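Local coordinates for protein RNA N6-adenosine-methyltransferase METTL16,RNA N6-adenosine-methyltransferase METTL16 (Homo sapiens, PDB 6M1U) that transfers methyl groups to the N6 atom of adenosine in RNA, including U6 small nuclear RNA, and is represented by its vertebrate conserved region, at residues V32-W37 with N147-L152; K40-L45 with V59-T64. All blocks are in the same frame, centred on the assembly; numbering follows the deposited sequence.

Helix 30-44 is common to both contacts. In contact 1 its first half meets the last helix, 136-153; in contact 2 its last turn meets strand 58-67 of the antiparallel sheet. The contact centres lie 11 Å apart, each about 7 Å from the centre of the chain, and the segments also touch crosswise. Val59 CB, from contact 2, lies 3.5 Å from Thr35 OG1 of contact 1, and Gln148 CB of contact 1 lies 3.7 Å from Ile41 CD1. Together they fasten two helices to each other and to the sheet in an alpha+beta domain. The domain is the vertebrate conserved region, separate from the methyltransferase domain, so both contacts probably lie away from the catalytic site.

Contact 1 (V32-W37 with N147-L152); sequences VVVTTW and NQIFRL
The indole of Trp37 is met by the forked end of Leu152, which approaches its benzene part obliquely. Leu152 CD1 stands 3.4 Å off the ring plane, displaced toward the rim, and its nearest ring atom is Trp37 CE3 at 3.5 Å. The second branch, CD2, comes to 3.8 Å from Trp37 CZ3, so both methyls touch the six-membered ring. The pyrrole nitrogen is occupied elsewhere: Trp37 NE1 hydrogen-bonds to Leu16 O of helix 10-20, whose Lys19 also touches the Trp37 side chain. This bond would restrict rotation of the indole while its six-membered ring lies against Leu152.

One turn earlier on each helix, Val34 and Ile149 make a looser pair, with Val34 CG1 4.4 Å from Ile149 CD1. The side chain of Ile149 is extended at its far end (chi2 -177°), which carries CD1 out across the gap between the helices. Val34 also touches Met13 of helix 10-20 and Val116 of strand 108-119, placing this pair close to the sheet. Thr36 OG1 donates to Val33 O at 2.8 Å within its own helix.

Segments 32-37 and 147-152 thus meet through carbon atoms alone, burying 156 Å² between them. Their adhesion here probably rests on dispersion and the exclusion of water, while the polar group of Trp37 finds its partner, Leu16 O, away from helix 136-153.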
ATOM      1  N   VAL A  32      -3.380  -9.104   5.248  1.00 62.06           N
ATOM      2  CA  VAL A  32      -2.827  -9.834   4.070  1.00 60.36           C
ATOM      3  C   VAL A  32      -3.628  -9.415   2.835  1.00 59.99           C
ATOM      4  O   VAL A  32      -3.011  -9.080   1.813  1.00 60.12           O
ATOM      5  CB  VAL A  32      -2.884 -11.358   4.271  1.00 60.52           C
ATOM      6  CG1 VAL A  32      -2.722 -12.097   2.953  1.00 59.38           C
ATOM      7  CG2 VAL A  32      -1.853 -11.831   5.279  1.00 60.12           C
ATOM      8  N   VAL A  33      -4.956  -9.443   2.946  1.00 63.55           N
ATOM      9  CA  VAL A  33      -5.846  -9.054   1.816  1.00 64.13           C
ATOM     10  C   VAL A  33      -5.434  -7.661   1.337  1.00 64.19           C
ATOM     11  O   VAL A  33      -5.103  -7.521   0.150  1.00 64.41           O
ATOM     12  CB  VAL A  33      -7.325  -9.081   2.241  1.00 66.00           C
ATOM     13  CG1 VAL A  33      -8.182  -8.201   1.348  1.00 66.57           C
ATOM     14  CG2 VAL A  33      -7.870 -10.497   2.279  1.00 68.42           C
ATOM     15  N   VAL A  34      -5.452  -6.683   2.246  1.00 64.88           N
ATOM     16  CA  VAL A  34      -5.087  -5.275   1.920  1.00 63.32           C
ATOM     17  C   VAL A  34      -3.744  -5.255   1.186  1.00 63.01           C
ATOM     18  O   VAL A  34      -3.676  -4.652   0.104  1.00 62.65           O
ATOM     19  CB  VAL A  34      -5.031  -4.410   3.192  1.00 63.32           C
ATOM     20  CG1 VAL A  34      -4.427  -3.044   2.919  1.00 61.48           C
ATOM     21  CG2 VAL A  34      -6.399  -4.273   3.838  1.00 65.90           C
ATOM     22  N   THR A  35      -2.728  -5.909   1.752  1.00 62.32           N
ATOM     23  CA  THR A  35      -1.400  -5.921   1.145  1.00 61.07           C
ATOM     24  C   THR A  35      -1.447  -6.393  -0.301  1.00 61.10           C
ATOM     25  O   THR A  35      -0.867  -5.756  -1.190  1.00 59.20           O
ATOM     26  CB  THR A  35      -0.463  -6.810   1.952  1.00 61.79           C
ATOM     27  OG1 THR A  35      -0.280  -6.243   3.261  1.00 61.53           O
ATOM     28  CG2 THR A  35       0.874  -6.942   1.238  1.00 61.13           C
ATOM     29  N   THR A  36      -2.147  -7.500  -0.563  1.00 61.81           N
ATOM     30  CA  THR A  36      -2.211  -7.968  -1.943  1.00 61.27           C
ATOM     31  C   THR A  36      -2.998  -7.016  -2.840  1.00 62.42           C
ATOM     32  O   THR A  36      -2.842  -7.083  -4.065  1.00 62.03           O
ATOM     33  CB  THR A  36      -2.822  -9.362  -2.032  1.00 62.18           C
ATOM     34  OG1 THR A  36      -4.225  -9.250  -1.820  1.00 63.65           O
ATOM     35  CG2 THR A  36      -2.241 -10.297  -0.988  1.00 63.37           C
ATOM     36  N   TRP A  37      -3.843  -6.138  -2.270  1.00 60.41           N
ATOM     37  CA  TRP A  37      -4.436  -5.089  -3.092  1.00 61.02           C
ATOM     38  C   TRP A  37      -3.447  -3.957  -3.334  1.00 58.51           C
ATOM     39  O   TRP A  37      -3.403  -3.392  -4.435  1.00 59.06           O
ATOM     40  CB  TRP A  37      -5.713  -4.542  -2.466  1.00 60.06           C
ATOM     41  CG  TRP A  37      -6.936  -5.350  -2.762  1.00 61.05           C
ATOM     42  CD1 TRP A  37      -7.730  -6.019  -1.853  1.00 63.16           C
ATOM     43  CD2 TRP A  37      -7.522  -5.586  -4.047  1.00 61.93           C
ATOM     44  NE1 TRP A  37      -8.776  -6.657  -2.505  1.00 65.23           N
ATOM     45  CE2 TRP A  37      -8.671  -6.401  -3.848  1.00 64.49           C
ATOM     46  CE3 TRP A  37      -7.202  -5.183  -5.350  1.00 60.71           C
ATOM     47  CZ2 TRP A  37      -9.475  -6.818  -4.899  1.00 66.44           C
ATOM     48  CZ3 TRP A  37      -8.016  -5.606  -6.391  1.00 62.87           C
ATOM     49  CH2 TRP A  37      -9.128  -6.412  -6.159  1.00 65.68           C
ATOM     50  N   ASN A 147      -5.865   6.437  -2.325  1.00 85.99           N
ATOM     51  CA  ASN A 147      -6.949   6.816  -3.225  1.00 87.71           C
ATOM     52  C   ASN A 147      -7.380   5.627  -4.064  1.00 85.66           C
ATOM     53  O   ASN A 147      -8.577   5.343  -4.184  1.00 88.60           O
ATOM     54  CB  ASN A 147      -6.532   7.996  -4.109  1.00 86.14           C
ATOM     55  CG  ASN A 147      -6.717   9.359  -3.405  1.00 87.15           C
ATOM     56  OD1 ASN A 147      -6.982   9.434  -2.186  1.00 86.42           O
ATOM     57  ND2 ASN A 147      -6.570  10.441  -4.172  1.00 88.71           N
ATOM     58  N   GLN A 148      -6.415   4.877  -4.590  1.00 85.77           N
ATOM     59  CA  GLN A 148      -6.755   3.706  -5.388  1.00 86.24           C
ATOM     60  C   GLN A 148      -7.553   2.698  -4.567  1.00 86.40           C
ATOM     61  O   GLN A 148      -8.491   2.082  -5.085  1.00 87.11           O
ATOM     62  CB  GLN A 148      -5.486   3.070  -5.961  1.00 88.13           C
ATOM     63  CG  GLN A 148      -5.709   2.422  -7.316  1.00 91.87           C
ATOM     64  CD  GLN A 148      -6.246   3.398  -8.354  1.00 95.79           C
ATOM     65  OE1 GLN A 148      -5.566   4.340  -8.742  1.00 96.80           O
ATOM     66  NE2 GLN A 148      -7.474   3.174  -8.802  1.00 98.42           N
ATOM     67  N   ILE A 149      -7.211   2.532  -3.279  1.00 83.26           N
ATOM     68  CA  ILE A 149      -7.941   1.588  -2.431  1.00 81.95           C
ATOM     69  C   ILE A 149      -9.413   1.938  -2.405  1.00 84.49           C
ATOM     70  O   ILE A 149     -10.279   1.069  -2.565  1.00 85.68           O
ATOM     71  CB  ILE A 149      -7.382   1.548  -0.997  1.00 78.38           C
ATOM     72  CG1 ILE A 149      -6.161   0.628  -0.906  1.00 75.10           C
ATOM     73  CG2 ILE A 149      -8.476   1.102  -0.021  1.00 79.47           C
ATOM     74  CD1 ILE A 149      -5.617   0.505   0.515  1.00 73.99           C
ATOM     75  N   PHE A 150      -9.720   3.214  -2.229  1.00 85.81           N
ATOM     76  CA  PHE A 150     -11.110   3.573  -2.040  1.00 90.85           C
ATOM     77  C   PHE A 150     -11.872   3.584  -3.348  1.00 91.01           C
ATOM     78  O   PHE A 150     -13.077   3.350  -3.343  1.00 93.41           O
ATOM     79  CB  PHE A 150     -11.209   4.897  -1.277  1.00 94.41           C
ATOM     80  CG  PHE A 150     -10.929   4.742   0.201  1.00 97.03           C
ATOM     81  CD1 PHE A 150     -11.909   4.251   1.053  1.00100.25           C
ATOM     82  CD2 PHE A 150      -9.663   5.013   0.718  1.00 96.33           C
ATOM     83  CE1 PHE A 150     -11.647   4.071   2.398  1.00100.43           C
ATOM     84  CE2 PHE A 150      -9.383   4.839   2.063  1.00 96.26           C
ATOM     85  CZ  PHE A 150     -10.375   4.370   2.904  1.00 98.43           C
ATOM     86  N   ARG A 151     -11.212   3.766  -4.482  1.00 91.99           N
ATOM     87  CA  ARG A 151     -11.928   3.505  -5.724  1.00 95.02           C
ATOM     88  C   ARG A 151     -12.400   2.051  -5.781  1.00 93.84           C
ATOM     89  O   ARG A 151     -13.573   1.787  -6.073  1.00 95.80           O
ATOM     90  CB  ARG A 151     -11.065   3.876  -6.929  1.00 97.20           C
ATOM     91  CG  ARG A 151     -10.851   5.371  -7.007  1.00100.82           C
ATOM     92  CD  ARG A 151     -10.547   5.853  -8.407  1.00104.65           C
ATOM     93  NE  ARG A 151     -11.756   6.273  -9.112  1.00111.02           N
ATOM     94  CZ  ARG A 151     -11.753   6.873 -10.303  1.00116.03           C
ATOM     95  NH1 ARG A 151     -10.593   7.123 -10.919  1.00115.70           N
ATOM     96  NH2 ARG A 151     -12.906   7.224 -10.873  1.00120.48           N
ATOM     97  N   LEU A 152     -11.516   1.104  -5.439  1.00 90.89           N
ATOM     98  CA  LEU A 152     -11.886  -0.313  -5.422  1.00 90.34           C
ATOM     99  C   LEU A 152     -13.105  -0.568  -4.533  1.00 92.72           C
ATOM    100  O   LEU A 152     -13.982  -1.369  -4.881  1.00 94.91           O
ATOM    101  CB  LEU A 152     -10.705  -1.161  -4.934  1.00 87.23           C
ATOM    102  CG  LEU A 152      -9.413  -1.311  -5.739  1.00 84.35           C
ATOM    103  CD1 LEU A 152      -8.318  -1.859  -4.831  1.00 81.63           C
ATOM    104  CD2 LEU A 152      -9.621  -2.221  -6.926  1.00 85.92           C
TER

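Contact 2 (K40-L45 with V59-T64)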
ATOM      1  N   LYS A  40      -1.378  -5.264  -6.070  1.00 68.35           N
ATOM      2  CA  LYS A  40      -2.045  -5.069  -7.353  1.00 69.25           C
ATOM      3  C   LYS A  40      -1.886  -3.627  -7.835  1.00 66.10           C
ATOM      4  O   LYS A  40      -1.570  -3.380  -9.003  1.00 66.87           O
ATOM      5  CB  LYS A  40      -3.524  -5.444  -7.222  1.00 70.15           C
ATOM      6  CG  LYS A  40      -4.145  -6.039  -8.479  1.00 73.16           C
ATOM      7  CD  LYS A  40      -4.630  -4.972  -9.430  1.00 75.27           C
ATOM      8  CE  LYS A  40      -4.659  -5.517 -10.855  1.00 78.14           C
ATOM      9  NZ  LYS A  40      -5.540  -4.687 -11.753  1.00 80.20           N
ATOM     10  N   ILE A  41      -2.072  -2.663  -6.939  1.00 65.98           N
ATOM     11  CA  ILE A  41      -2.013  -1.258  -7.326  1.00 65.84           C
ATOM     12  C   ILE A  41      -0.617  -0.888  -7.804  1.00 67.11           C
ATOM     13  O   ILE A  41      -0.450  -0.111  -8.757  1.00 67.61           O
ATOM     14  CB  ILE A  41      -2.450  -0.383  -6.139  1.00 66.10           C
ATOM     15  CG1 ILE A  41      -3.944  -0.567  -5.886  1.00 67.38           C
ATOM     16  CG2 ILE A  41      -2.007   1.081  -6.354  1.00 65.90           C
ATOM     17  CD1 ILE A  41      -4.360  -0.161  -4.538  1.00 66.98           C
ATOM     18  N   LEU A  42       0.409  -1.413  -7.129  1.00 65.94           N
ATOM     19  CA  LEU A  42       1.779  -1.047  -7.472  1.00 65.57           C
ATOM     20  C   LEU A  42       2.182  -1.672  -8.791  1.00 68.87           C
ATOM     21  O   LEU A  42       2.706  -0.972  -9.665  1.00 70.60           O
ATOM     22  CB  LEU A  42       2.757  -1.444  -6.359  1.00 61.58           C
ATOM     23  CG  LEU A  42       2.521  -0.699  -5.040  1.00 58.44           C
ATOM     24  CD1 LEU A  42       3.408  -1.196  -3.908  1.00 57.19           C
ATOM     25  CD2 LEU A  42       2.695   0.774  -5.244  1.00 56.58           C
ATOM     26  N   THR A  43       1.925  -2.984  -8.975  1.00 71.87           N
ATOM     27  CA  THR A  43       2.312  -3.602 -10.248  1.00 75.35           C
ATOM     28  C   THR A  43       1.668  -2.871 -11.419  1.00 78.84           C
ATOM     29  O   THR A  43       2.313  -2.676 -12.452  1.00 80.38           O
ATOM     30  CB  THR A  43       1.946  -5.091 -10.325  1.00 78.45           C
ATOM     31  OG1 THR A  43       0.532  -5.202 -10.269  1.00 82.20           O
ATOM     32  CG2 THR A  43       2.552  -5.899  -9.207  1.00 79.55           C
ATOM     33  N   ASP A  44       0.423  -2.416 -11.255  1.00 79.20           N
ATOM     34  CA  ASP A  44      -0.238  -1.648 -12.303  1.00 82.00           C
ATOM     35  C   ASP A  44       0.532  -0.377 -12.640  1.00 75.79           C
ATOM     36  O   ASP A  44       0.554   0.030 -13.805  1.00 77.24           O
ATOM     37  CB  ASP A  44      -1.680  -1.316 -11.891  1.00 83.58           C
ATOM     38  CG  ASP A  44      -2.590  -2.562 -11.851  1.00 87.63           C
ATOM     39  OD1 ASP A  44      -2.134  -3.666 -12.260  1.00 89.42           O
ATOM     40  OD2 ASP A  44      -3.761  -2.438 -11.400  1.00 89.68           O
ATOM     41  N   LEU A  45       1.194   0.241 -11.656  1.00 74.64           N
ATOM     42  CA  LEU A  45       2.099   1.357 -11.915  1.00 73.77           C
ATOM     43  C   LEU A  45       3.476   0.908 -12.395  1.00 73.85           C
ATOM     44  O   LEU A  45       4.355   1.761 -12.606  1.00 73.72           O
ATOM     45  CB  LEU A  45       2.267   2.225 -10.664  1.00 72.66           C
ATOM     46  CG  LEU A  45       1.032   2.609  -9.830  1.00 73.20           C
ATOM     47  CD1 LEU A  45       1.404   3.643  -8.748  1.00 72.06           C
ATOM     48  CD2 LEU A  45      -0.130   3.089 -10.696  1.00 75.36           C
ATOM     49  N   VAL A  59       2.440  -7.263   7.485  1.00 64.14           N
ATOM     50  CA  VAL A  59       3.021  -7.656   6.207  1.00 61.91           C
ATOM     51  C   VAL A  59       3.743  -6.450   5.617  1.00 60.83           C
ATOM     52  O   VAL A  59       3.237  -5.328   5.700  1.00 60.95           O
ATOM     53  CB  VAL A  59       1.942  -8.143   5.233  1.00 57.04           C
ATOM     54  CG1 VAL A  59       2.571  -8.618   3.917  1.00 54.92           C
ATOM     55  CG2 VAL A  59       1.105  -9.207   5.883  1.00 57.29           C
ATOM     56  N   SER A  60       4.919  -6.667   5.024  1.00 63.52           N
ATOM     57  CA  SER A  60       5.739  -5.570   4.524  1.00 63.94           C
ATOM     58  C   SER A  60       6.040  -5.730   3.042  1.00 63.68           C
ATOM     59  O   SER A  60       6.403  -6.821   2.585  1.00 64.06           O
ATOM     60  CB  SER A  60       7.067  -5.473   5.276  1.00 67.53           C
ATOM     61  OG  SER A  60       6.851  -5.435   6.673  1.00 70.87           O
ATOM     62  N   LEU A  61       5.925  -4.626   2.308  1.00 62.27           N
ATOM     63  CA  LEU A  61       6.448  -4.501   0.958  1.00 60.55           C
ATOM     64  C   LEU A  61       7.661  -3.589   0.958  1.00 60.53           C
ATOM     65  O   LEU A  61       7.618  -2.511   1.550  1.00 59.95           O
ATOM     66  CB  LEU A  61       5.427  -3.880   0.036  1.00 61.57           C
ATOM     67  CG  LEU A  61       4.216  -4.724  -0.143  1.00 62.97           C
ATOM     68  CD1 LEU A  61       3.289  -3.903  -1.022  1.00 63.78           C
ATOM     69  CD2 LEU A  61       4.714  -5.993  -0.800  1.00 63.47           C
ATOM     70  N   PHE A  62       8.724  -3.995   0.282  1.00 58.82           N
ATOM     71  CA  PHE A  62       9.784  -3.071  -0.088  1.00 58.11           C
ATOM     72  C   PHE A  62       9.578  -2.694  -1.548  1.00 57.80           C
ATOM     73  O   PHE A  62       9.411  -3.577  -2.401  1.00 56.16           O
ATOM     74  CB  PHE A  62      11.178  -3.671   0.107  1.00 57.33           C
ATOM     75  CG  PHE A  62      12.280  -2.671  -0.073  1.00 56.52           C
ATOM     76  CD1 PHE A  62      12.820  -2.421  -1.324  1.00 56.78           C
ATOM     77  CD2 PHE A  62      12.753  -1.943   1.004  1.00 56.54           C
ATOM     78  CE1 PHE A  62      13.817  -1.485  -1.479  1.00 56.96           C
ATOM     79  CE2 PHE A  62      13.750  -0.989   0.836  1.00 57.14           C
ATOM     80  CZ  PHE A  62      14.279  -0.773  -0.394  1.00 57.28           C
ATOM     81  N   LEU A  63       9.560  -1.394  -1.841  1.00 57.52           N
ATOM     82  CA  LEU A  63       9.260  -0.981  -3.200  1.00 59.43           C
ATOM     83  C   LEU A  63      10.282   0.031  -3.702  1.00 59.35           C
ATOM     84  O   LEU A  63      10.900   0.771  -2.937  1.00 62.43           O
ATOM     85  CB  LEU A  63       7.835  -0.425  -3.335  1.00 55.16           C
ATOM     86  CG  LEU A  63       7.687   0.985  -2.833  1.00 53.67           C
ATOM     87  CD1 LEU A  63       7.581   1.951  -3.994  1.00 54.21           C
ATOM     88  CD2 LEU A  63       6.484   1.058  -1.951  1.00 52.64           C
ATOM     89  N   THR A  64      10.453   0.027  -5.014  1.00 64.49           N
ATOM     90  CA  THR A  64      11.421   0.853  -5.716  1.00 67.39           C
ATOM     91  C   THR A  64      10.651   1.537  -6.830  1.00 70.33           C
ATOM     92  O   THR A  64      10.221   0.868  -7.776  1.00 73.95           O
ATOM     93  CB  THR A  64      12.554  -0.005  -6.277  1.00 71.55           C
ATOM     94  OG1 THR A  64      13.305  -0.561  -5.198  1.00 72.86           O
ATOM     95  CG2 THR A  64      13.464   0.811  -7.118  1.00 74.97           C
TER
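The end of helix 30-44 lies against strand 58-67, with the nearest alpha carbons, Leu42 CA and Leu63 CA, 8.6 Å apart. That spacing leaves the backbones separated by side chains. The strand is interior to the sheet, bonded through its backbone to strands 48-52 and 108-119, and its alternation brings both Leu61 and Leu63 to the helical side.

Leu42 reaches toward both. Its CD1 methyl meets Leu61 CD1 tip to tip at 4.0 Å, and the same Leu42 CD1 lies 4.3 Å from Leu63 CD2. With CG beside the backbone N (chi1 -64°) and an extended chi2 of 174°, the Leu42 side chain carries CD1 toward the strand. Helix 136-153 closes in on the same group, Ile145 touching Leu42 and Leu141 touching Leu63.

Lys40 NZ forms a salt bridge of 2.9 Å to Asp44 OD2, on the syn lone pair of that oxygen. Helix and sheet are therefore joined here by three buried leucines, an apolar interface with the charged pair kept within the helical segment.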